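Local coordinates for RagA protein (PDB 6SLN) that probably takes up peptides across the bacterial outer membrane as a TonB-dependent receptor working with a partner protein, at residues P790-M795 with E833-K838; R470-R475 with R489-Y494; R928-K933 with M957-L962. All blocks are in the same frame, centred on the assembly; numbering follows the deposited sequence.

How the contacts relate
Contacts 2 and 3 pair neighbouring strands of the transmembrane barrel. Contact 1 lies in a small sheet built within a long loop of that barrel. Contacts 1 and 3 come closest, with about 17 Å between nearest atoms. Contacts 2 and 3 are about 24 Å apart at nearest atoms, and contacts 1 and 2 about 30 Å, so none touches another. Contact 1 has Asn791 against the bound peptide. Contact 2 faces the second subunit, and its strand 487-510 runs on to Phe501 and Asn503 of the bound phospholipid's pocket. Contact 3 turns basic side chains toward the plug.

Contact 1: residues P790-M795 with E833-K838; sequences PNSFYM and ETRIDK
Tyr794 and Glu833 are brought together by different first torsions. In Tyr794 a chi1 of -172° puts CG on the far side from its own N and carries the ring alongside the chain at 833-835. In Glu833 a chi1 of -61° sets CG opposite the carbonyl carbon, and the rest of the side chain runs straight. The two side chains cross at about a right angle. Glu833 OE1 comes within 3.3 Å of Tyr794 CE1, with the carboxylate and ring planes 67° apart. One face of the ring rests on backbone: Glu833 C lies 3.8 Å above it, offset toward the rim, with Thr834 N close by.

The strands are antiparallel. Met795 and Thr834 form a hydrogen-bonded pair, with Thr834 N to Met795 O at 2.9 Å and Met795 N to Thr834 O at 3.2 Å. Ile836 N then donates to Phe793 O. An inverse gamma turn centred on Asp837 follows, and beyond it Lys838 O accepts from Phe793 N at 3.3 Å. The same oxygen sits at the edge of the Phe793 ring, near its plane.

On the Phe793 and Met795 face, Ile836 touches both: its CB is 4.1 Å from Phe793 CB, and its CG1 is 4.1 Å from Met795 CG. Ile872 and Leu921 add to this apolar patch. On the Tyr794 face, Arg835 CD packs on Ser792 CB at 3.8 Å, while Arg835 makes a cation-pi contact with Tyr789. Ser792 OG bonds back to Pro790 O. Asn791 packs against the bound peptide.

This is an antiparallel pairing in a small sheet inside a long barrel loop, probably extracellular as in other TonB-dependent receptors.

Contact 2: residues R470-R475 with R489-Y494; sequences RTSSKR and RRERAY
Segments 470-475 and 489-494 run antiparallel at 172°, with Thr471-Arg492 and Ser473-Arg490 as hydrogen-bonded pairs. Between these pairs, Ser472 faces Glu491 across a non-hydrogen-bonded position.

Glu491 is the centre of a salt-bridge network. Arg470 grips its OE1 end-on with two nitrogens, NH2 at 2.8 Å and NH1 at 3.1 Å. The guanidinium and carboxylate planes are 88° apart. Arg470 can turn back this way because its chain bends at chi2 and chi3. Its NH1 also bonds Arg492 O at 2.9 Å, from the face of that carbonyl opposite to Thr471 N. Glu491 OE2 is held by Ser472 OG at 2.7 Å, from above the carboxylate plane, and by Arg489 NE at 2.7 Å. Two arginines would help keep this buried carboxylate ionised. Lys474 lies beside Arg489, with CE over one guanidinium face. Arg489 NH1 also bonds Met546 O and forms a salt bridge with an acidic side chain on the chain of another protein.

On the other face a water links Thr471 OG1, Tyr494 OH and Arg492 NH1. Arg492 NE forms a salt bridge with Glu561.

These strands make a barrel hairpin. Strand 435-450 flanks segment 470-475, strand 515-540 flanks segment 489-494, and Ile533 of the second subunit packs on Arg470 and Glu491.

Contact 3: residues R928-K933 with M957-L962; sequences RLKNLK and MARNLL
The amide of Asn960 meets both Lys930 and Arg928 through OD1. Lys930 NZ bonds OD1 in the carbonyl plane, on a lone pair, at 3.1 Å. OD1 also sits 3.3 Å from Arg928 CD, and the amide and guanidinium planes are 45° apart. ND2 of the same amide bonds Ser986 O and lies 3.5 Å above the centre of the Arg959 guanidinium, on one face.

The setting is two antiparallel strands of the TonB-dependent receptor barrel. Lys930 and Asn931 both face Asp862 on the next strand, forming a classic beta bulge. The facing chain turns a corner at 959-960, so the pairing is regular only at one end. There Leu932 and Ala958 exchange two backbone bonds, the shorter being Ala958 N to Leu932 O at 2.9 Å. At the bulge Asn960 N donates to Lys930 O, and past the corner Leu929 N donates to Leu962 O.

The basic groups have strong partners outside. Arg959 makes a salt bridge with Asp120 and Lys930 NZ bonds Gln123, which ties the barrel wall to the plug. Asp120, also at long, weak range from Lys930, probably offsets the nearness of these two cations. Arg928 makes salt bridges with Asp971 and Glu973.

On the side of Leu929 and Leu932 the contact is apolar, and Leu961 packs against both. Leu961 CD2 touches Leu932 CD2 at 3.6 Å. Leu929 CD2 meets Leu961 CD2 and Leu962 CD1.

Back on the Arg959 face, Met957 crosses Asn931 at about a right angle, with SD 3.8 Å from Asn931 OD1.

Contact 1: residues P790-M795 with E833-K838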
loop_
_atom_site.group_PDB
_atom_site.type_symbol
_atom_site.label_atom_id
_atom_site.label_comp_id
_atom_site.label_asym_id
_atom_site.label_seq_id
_atom_site.Cartn_x
_atom_site.Cartn_y
_atom_site.Cartn_z
ATOM N N PRO A 790 8.468 7.435 46.418
ATOM C CA PRO A 790 8.436 7.684 44.969
ATOM C C PRO A 790 9.115 6.561 44.204
ATOM O O PRO A 790 9.885 5.767 44.755
ATOM C CB PRO A 790 9.209 8.998 44.808
ATOM C CG PRO A 790 10.077 9.066 46.032
ATOM C CD PRO A 790 9.250 8.455 47.133
ATOM N N ASN A 791 8.763 6.479 42.918
ATOM C CA ASN A 791 9.523 5.684 41.959
ATOM C C ASN A 791 11.001 5.967 42.163
ATOM O O ASN A 791 11.451 7.107 41.996
ATOM C CB ASN A 791 9.090 6.062 40.539
ATOM C CG ASN A 791 9.607 5.105 39.481
ATOM O OD1 ASN A 791 10.156 4.048 39.801
ATOM N ND2 ASN A 791 9.432 5.469 38.215
ATOM N N SER A 792 11.740 4.946 42.589
ATOM C CA SER A 792 13.103 5.131 43.064
ATOM C C SER A 792 14.049 4.142 42.391
ATOM O O SER A 792 13.625 3.157 41.778
ATOM C CB SER A 792 13.178 4.986 44.593
ATOM O OG SER A 792 12.474 6.046 45.224
ATOM N N PHE A 793 15.348 4.432 42.490
ATOM C CA PHE A 793 16.339 3.553 41.888
ATOM C C PHE A 793 16.600 2.347 42.788
ATOM O O PHE A 793 16.336 2.363 43.994
ATOM C CB PHE A 793 17.634 4.318 41.579
ATOM C CG PHE A 793 17.536 5.168 40.344
ATOM C CD1 PHE A 793 17.655 4.592 39.079
ATOM C CD2 PHE A 793 17.269 6.529 40.437
ATOM C CE1 PHE A 793 17.546 5.350 37.943
ATOM C CE2 PHE A 793 17.146 7.295 39.290
ATOM C CZ PHE A 793 17.292 6.699 38.044
ATOM N N TYR A 794 17.113 1.285 42.180
ATOM C CA TYR A 794 17.228 0.011 42.882
ATOM C C TYR A 794 18.462 -0.698 42.348
ATOM O O TYR A 794 18.483 -1.118 41.182
ATOM C CB TYR A 794 15.961 -0.833 42.694
ATOM C CG TYR A 794 15.919 -2.097 43.540
ATOM C CD1 TYR A 794 16.392 -3.313 43.036
ATOM C CD2 TYR A 794 15.417 -2.075 44.843
ATOM C CE1 TYR A 794 16.357 -4.465 43.800
ATOM C CE2 TYR A 794 15.377 -3.225 45.619
ATOM C CZ TYR A 794 15.851 -4.419 45.091
ATOM O OH TYR A 794 15.827 -5.572 45.851
ATOM N N MET A 795 19.481 -0.824 43.197
ATOM C CA MET A 795 20.745 -1.428 42.791
ATOM C C MET A 795 21.566 -1.730 44.034
ATOM O O MET A 795 21.247 -1.282 45.139
ATOM C CB MET A 795 21.535 -0.517 41.849
ATOM C CG MET A 795 21.666 0.918 42.327
ATOM S SD MET A 795 22.054 2.019 40.956
ATOM C CE MET A 795 20.482 2.180 40.132
ATOM N N GLU A 833 20.991 -5.649 46.191
ATOM C CA GLU A 833 20.310 -4.490 45.649
ATOM C C GLU A 833 19.319 -3.949 46.668
ATOM O O GLU A 833 18.639 -4.708 47.359
ATOM C CB GLU A 833 19.619 -4.860 44.338
ATOM C CG GLU A 833 20.610 -5.330 43.280
ATOM C CD GLU A 833 19.962 -5.681 41.960
ATOM O OE1 GLU A 833 18.816 -5.252 41.717
ATOM O OE2 GLU A 833 20.613 -6.390 41.162
ATOM N N THR A 834 19.266 -2.625 46.765
ATOM C CA THR A 834 18.538 -1.917 47.801
ATOM C C THR A 834 17.787 -0.760 47.158
ATOM O O THR A 834 18.148 -0.288 46.079
ATOM C CB THR A 834 19.494 -1.391 48.875
ATOM O OG1 THR A 834 18.799 -0.498 49.747
ATOM C CG2 THR A 834 20.621 -0.619 48.224
ATOM N N ARG A 835 16.719 -0.307 47.809
ATOM C CA ARG A 835 16.102 0.921 47.338
ATOM C C ARG A 835 17.028 2.089 47.639
ATOM O O ARG A 835 17.619 2.178 48.719
ATOM C CB ARG A 835 14.729 1.151 47.970
ATOM C CG ARG A 835 13.822 1.992 47.058
ATOM C CD ARG A 835 12.807 2.883 47.776
ATOM N NE ARG A 835 13.419 3.834 48.701
ATOM C CZ ARG A 835 13.566 3.603 50.004
ATOM N NH1 ARG A 835 14.132 4.513 50.794
ATOM N NH2 ARG A 835 13.151 2.447 50.515
ATOM N N ILE A 836 17.166 2.978 46.667
ATOM C CA ILE A 836 18.057 4.126 46.759
ATOM C C ILE A 836 17.221 5.382 46.952
ATOM O O ILE A 836 16.192 5.559 46.291
ATOM C CB ILE A 836 18.945 4.218 45.502
ATOM C CG1 ILE A 836 19.673 2.887 45.313
ATOM C CG2 ILE A 836 19.878 5.406 45.563
ATOM C CD1 ILE A 836 20.755 2.633 46.350
ATOM N N ASP A 837 17.658 6.254 47.859
ATOM C CA ASP A 837 16.928 7.495 48.103
ATOM C C ASP A 837 17.215 8.520 47.007
ATOM O O ASP A 837 17.620 9.653 47.290
ATOM C CB ASP A 837 17.280 8.063 49.478
ATOM C CG ASP A 837 16.205 8.992 50.020
ATOM O OD1 ASP A 837 15.021 8.854 49.624
ATOM O OD2 ASP A 837 16.555 9.866 50.849
ATOM N N LYS A 838 17.013 8.131 45.754
ATOM C CA LYS A 838 17.137 9.030 44.618
ATOM C C LYS A 838 15.966 8.729 43.706
ATOM O O LYS A 838 15.738 7.559 43.379
ATOM C CB LYS A 838 18.467 8.825 43.890
ATOM C CG LYS A 838 19.715 9.112 44.728
ATOM C CD LYS A 838 20.980 8.603 44.041
ATOM C CE LYS A 838 22.219 8.716 44.927
ATOM N NZ LYS A 838 23.018 7.439 44.916
#

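Contact 2: residues R470-R475 with R489-Y494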
loop_
_atom_site.group_PDB
_atom_site.type_symbol
_atom_site.label_atom_id
_atom_site.label_comp_id
_atom_site.label_asym_id
_atom_site.label_seq_id
_atom_site.Cartn_x
_atom_site.Cartn_y
_atom_site.Cartn_z
ATOM N N ARG A 470 2.966 9.666 2.978
ATOM C CA ARG A 470 3.594 8.645 2.160
ATOM C C ARG A 470 5.062 8.578 2.548
ATOM O O ARG A 470 5.753 9.606 2.607
ATOM C CB ARG A 470 3.432 8.957 0.669
ATOM C CG ARG A 470 1.997 8.737 0.171
ATOM C CD ARG A 470 1.714 7.258 0.038
ATOM N NE ARG A 470 2.253 6.716 -1.204
ATOM C CZ ARG A 470 3.440 6.112 -1.306
ATOM N NH1 ARG A 470 4.211 5.964 -0.233
ATOM N NH2 ARG A 470 3.860 5.637 -2.474
ATOM N N THR A 471 5.527 7.385 2.857
ATOM C CA THR A 471 6.942 7.181 3.071
ATOM C C THR A 471 7.420 6.197 2.029
ATOM O O THR A 471 6.657 5.348 1.546
ATOM C CB THR A 471 7.261 6.664 4.470
ATOM O OG1 THR A 471 6.685 5.363 4.643
ATOM C CG2 THR A 471 6.698 7.604 5.473
ATOM N N SER A 472 8.688 6.349 1.678
ATOM C CA SER A 472 9.299 5.596 0.605
ATOM C C SER A 472 10.679 5.202 1.071
ATOM O O SER A 472 11.414 6.036 1.607
ATOM C CB SER A 472 9.377 6.424 -0.679
ATOM O OG SER A 472 9.852 5.598 -1.713
ATOM N N SER A 473 11.027 3.945 0.875
ATOM C CA SER A 473 12.283 3.436 1.389
ATOM C C SER A 473 12.840 2.425 0.396
ATOM O O SER A 473 12.095 1.610 -0.158
ATOM C CB SER A 473 12.081 2.821 2.785
ATOM O OG SER A 473 12.953 1.725 2.999
ATOM N N LYS A 474 14.152 2.484 0.168
ATOM C CA LYS A 474 14.781 1.626 -0.823
ATOM C C LYS A 474 16.031 0.976 -0.254
ATOM O O LYS A 474 16.731 1.556 0.581
ATOM C CB LYS A 474 15.146 2.414 -2.100
ATOM C CG LYS A 474 13.965 2.657 -3.034
ATOM C CD LYS A 474 14.423 3.185 -4.364
ATOM C CE LYS A 474 13.659 4.430 -4.719
ATOM N NZ LYS A 474 13.713 4.681 -6.178
ATOM N N ARG A 475 16.290 -0.241 -0.719
ATOM C CA ARG A 475 17.584 -0.912 -0.590
ATOM C C ARG A 475 18.176 -0.984 -1.998
ATOM O O ARG A 475 17.732 -1.792 -2.819
ATOM C CB ARG A 475 17.419 -2.300 0.020
ATOM C CG ARG A 475 18.381 -2.595 1.119
ATOM C CD ARG A 475 18.264 -4.018 1.727
ATOM N NE ARG A 475 16.953 -4.324 2.315
ATOM C CZ ARG A 475 16.417 -3.739 3.388
ATOM N NH1 ARG A 475 17.061 -2.780 4.044
ATOM N NH2 ARG A 475 15.210 -4.116 3.801
ATOM N N ARG A 489 12.412 -2.334 -1.944
ATOM C CA ARG A 489 11.716 -1.066 -1.853
ATOM C C ARG A 489 10.472 -1.296 -1.019
ATOM O O ARG A 489 9.857 -2.361 -1.113
ATOM C CB ARG A 489 11.355 -0.556 -3.242
ATOM C CG ARG A 489 10.580 0.732 -3.220
ATOM C CD ARG A 489 10.351 1.253 -4.613
ATOM N NE ARG A 489 9.870 2.627 -4.605
ATOM C CZ ARG A 489 9.701 3.351 -5.706
ATOM N NH1 ARG A 489 9.980 2.818 -6.893
ATOM N NH2 ARG A 489 9.244 4.597 -5.622
ATOM N N ARG A 490 10.118 -0.310 -0.194
ATOM C CA ARG A 490 8.929 -0.392 0.648
ATOM C C ARG A 490 8.201 0.939 0.567
ATOM O O ARG A 490 8.825 2.001 0.635
ATOM C CB ARG A 490 9.282 -0.747 2.114
ATOM C CG ARG A 490 8.172 -0.481 3.151
ATOM C CD ARG A 490 8.173 -1.505 4.302
ATOM N NE ARG A 490 9.495 -1.729 4.875
ATOM C CZ ARG A 490 10.215 -0.806 5.521
ATOM N NH1 ARG A 490 9.748 0.427 5.691
ATOM N NH2 ARG A 490 11.424 -1.112 5.992
ATOM N N GLU A 491 6.891 0.877 0.377
ATOM C CA GLU A 491 6.062 2.068 0.293
ATOM C C GLU A 491 4.924 1.972 1.301
ATOM O O GLU A 491 4.299 0.909 1.467
ATOM C CB GLU A 491 5.491 2.246 -1.116
ATOM C CG GLU A 491 6.534 2.290 -2.169
ATOM C CD GLU A 491 7.085 3.676 -2.359
ATOM O OE1 GLU A 491 6.397 4.646 -1.987
ATOM O OE2 GLU A 491 8.208 3.793 -2.895
ATOM N N ARG A 492 4.628 3.093 1.945
ATOM C CA ARG A 492 3.665 3.097 3.026
ATOM C C ARG A 492 2.745 4.286 2.879
ATOM O O ARG A 492 3.153 5.357 2.408
ATOM C CB ARG A 492 4.351 3.169 4.393
ATOM C CG ARG A 492 4.693 1.825 4.965
ATOM C CD ARG A 492 5.638 2.016 6.068
ATOM N NE ARG A 492 6.111 0.749 6.603
ATOM C CZ ARG A 492 7.115 0.665 7.467
ATOM N NH1 ARG A 492 7.717 1.776 7.859
ATOM N NH2 ARG A 492 7.507 -0.513 7.932
ATOM N N ALA A 493 1.510 4.103 3.340
ATOM C CA ALA A 493 0.518 5.166 3.323
ATOM C C ALA A 493 -0.171 5.175 4.668
ATOM O O ALA A 493 -0.745 4.160 5.071
ATOM C CB ALA A 493 -0.494 4.964 2.194
ATOM N N TYR A 494 -0.098 6.313 5.358
ATOM C CA TYR A 494 -0.668 6.518 6.685
ATOM C C TYR A 494 -1.801 7.518 6.566
ATOM O O TYR A 494 -1.689 8.489 5.802
ATOM C CB TYR A 494 0.366 7.103 7.675
ATOM C CG TYR A 494 1.632 6.306 7.946
ATOM C CD1 TYR A 494 2.702 6.317 7.056
ATOM C CD2 TYR A 494 1.781 5.599 9.132
ATOM C CE1 TYR A 494 3.867 5.598 7.329
ATOM C CE2 TYR A 494 2.936 4.889 9.411
ATOM C CZ TYR A 494 3.970 4.885 8.511
ATOM O OH TYR A 494 5.102 4.164 8.802
HETATM O O HOH W 1 7.498 4.262 7.173
#

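Contact 3: residues R928-K933 with M957-L962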
loop_
_atom_site.group_PDB
_atom_site.type_symbol
_atom_site.label_atom_id
_atom_site.label_comp_id
_atom_site.label_asym_id
_atom_site.label_seq_id
_atom_site.Cartn_x
_atom_site.Cartn_y
_atom_site.Cartn_z
ATOM N N ARG A 928 20.490 24.777 32.218
ATOM C CA ARG A 928 20.723 25.034 30.806
ATOM C C ARG A 928 20.339 26.467 30.486
ATOM O O ARG A 928 19.208 26.890 30.754
ATOM C CB ARG A 928 19.940 24.060 29.933
ATOM C CG ARG A 928 20.602 23.797 28.594
ATOM C CD ARG A 928 20.234 22.404 28.116
ATOM N NE ARG A 928 21.359 21.489 28.177
ATOM C CZ ARG A 928 21.279 20.176 27.994
ATOM N NH1 ARG A 928 20.110 19.607 27.741
ATOM N NH2 ARG A 928 22.386 19.433 28.064
ATOM N N LEU A 929 21.284 27.218 29.940
ATOM C CA LEU A 929 20.959 28.482 29.296
ATOM C C LEU A 929 20.218 28.121 28.025
ATOM O O LEU A 929 20.831 27.756 27.024
ATOM C CB LEU A 929 22.222 29.287 29.011
ATOM C CG LEU A 929 22.021 30.622 28.305
ATOM C CD1 LEU A 929 20.919 31.424 28.974
ATOM C CD2 LEU A 929 23.322 31.415 28.267
ATOM N N LYS A 930 18.887 28.159 28.073
ATOM C CA LYS A 930 18.096 27.681 26.942
ATOM C C LYS A 930 18.099 28.674 25.794
ATOM O O LYS A 930 18.195 28.282 24.630
ATOM C CB LYS A 930 16.667 27.392 27.380
ATOM C CG LYS A 930 16.523 26.111 28.137
ATOM C CD LYS A 930 15.452 25.251 27.516
ATOM C CE LYS A 930 16.011 24.362 26.406
ATOM N NZ LYS A 930 16.704 23.169 26.957
ATOM N N ASN A 931 18.032 29.958 26.099
ATOM C CA ASN A 931 17.896 30.964 25.065
ATOM C C ASN A 931 18.699 32.186 25.470
ATOM O O ASN A 931 18.589 32.658 26.604
ATOM C CB ASN A 931 16.415 31.316 24.863
ATOM C CG ASN A 931 16.199 32.379 23.812
ATOM O OD1 ASN A 931 16.101 32.077 22.629
ATOM N ND2 ASN A 931 16.103 33.633 24.244
ATOM N N LEU A 932 19.527 32.669 24.555
ATOM C CA LEU A 932 20.192 33.956 24.694
ATOM C C LEU A 932 20.009 34.686 23.376
ATOM O O LEU A 932 20.225 34.107 22.304
ATOM C CB LEU A 932 21.672 33.787 25.049
ATOM C CG LEU A 932 22.450 35.042 25.459
ATOM C CD1 LEU A 932 21.973 35.616 26.786
ATOM C CD2 LEU A 932 23.927 34.704 25.517
ATOM N N LYS A 933 19.558 35.933 23.441
ATOM C CA LYS A 933 19.243 36.654 22.216
ATOM C C LYS A 933 19.599 38.121 22.376
ATOM O O LYS A 933 19.101 38.796 23.281
ATOM C CB LYS A 933 17.768 36.492 21.835
ATOM C CG LYS A 933 17.358 37.266 20.591
ATOM C CD LYS A 933 15.848 37.292 20.417
ATOM C CE LYS A 933 15.370 36.187 19.498
ATOM N NZ LYS A 933 14.079 36.519 18.810
ATOM N N MET A 957 21.170 34.916 18.064
ATOM C CA MET A 957 20.516 34.011 18.993
ATOM C C MET A 957 21.320 32.731 19.186
ATOM O O MET A 957 21.933 32.216 18.246
ATOM C CB MET A 957 19.104 33.671 18.509
ATOM C CG MET A 957 18.250 33.116 19.606
ATOM S SD MET A 957 17.003 32.077 18.929
ATOM C CE MET A 957 18.049 30.866 18.180
ATOM N N ALA A 958 21.304 32.218 20.415
ATOM C CA ALA A 958 21.867 30.917 20.747
ATOM C C ALA A 958 20.850 30.096 21.537
ATOM O O ALA A 958 20.130 30.636 22.387
ATOM C CB ALA A 958 23.163 31.072 21.558
ATOM N N ARG A 959 20.779 28.795 21.258
ATOM C CA ARG A 959 19.955 27.870 22.034
ATOM C C ARG A 959 20.859 26.821 22.663
ATOM O O ARG A 959 21.721 26.257 21.977
ATOM C CB ARG A 959 18.872 27.170 21.191
ATOM C CG ARG A 959 17.973 26.225 22.036
ATOM C CD ARG A 959 16.915 25.433 21.213
ATOM N NE ARG A 959 17.411 24.104 20.884
ATOM C CZ ARG A 959 16.992 22.988 21.461
ATOM N NH1 ARG A 959 16.050 23.062 22.378
ATOM N NH2 ARG A 959 17.509 21.804 21.124
ATOM N N ASN A 960 20.643 26.558 23.963
ATOM C CA ASN A 960 21.471 25.632 24.749
ATOM C C ASN A 960 22.952 26.020 24.707
ATOM O O ASN A 960 23.835 25.162 24.636
ATOM C CB ASN A 960 21.280 24.187 24.290
ATOM C CG ASN A 960 19.924 23.624 24.665
ATOM O OD1 ASN A 960 19.223 24.172 25.518
ATOM N ND2 ASN A 960 19.546 22.523 24.022
ATOM N N LEU A 961 23.219 27.328 24.756
ATOM C CA LEU A 961 24.587 27.837 24.722
ATOM C C LEU A 961 25.471 27.216 25.802
ATOM O O LEU A 961 26.651 26.938 25.556
ATOM C CB LEU A 961 24.563 29.356 24.873
ATOM C CG LEU A 961 25.866 30.132 24.778
ATOM C CD1 LEU A 961 26.599 29.791 23.488
ATOM C CD2 LEU A 961 25.559 31.615 24.844
ATOM N N LEU A 962 24.928 27.004 27.008
ATOM C CA LEU A 962 25.690 26.420 28.105
ATOM C C LEU A 962 24.841 25.435 28.891
ATOM O O LEU A 962 23.665 25.690 29.163
ATOM C CB LEU A 962 26.213 27.472 29.100
ATOM C CG LEU A 962 26.927 28.742 28.641
ATOM C CD1 LEU A 962 26.751 29.833 29.688
ATOM C CD2 LEU A 962 28.414 28.495 28.347
#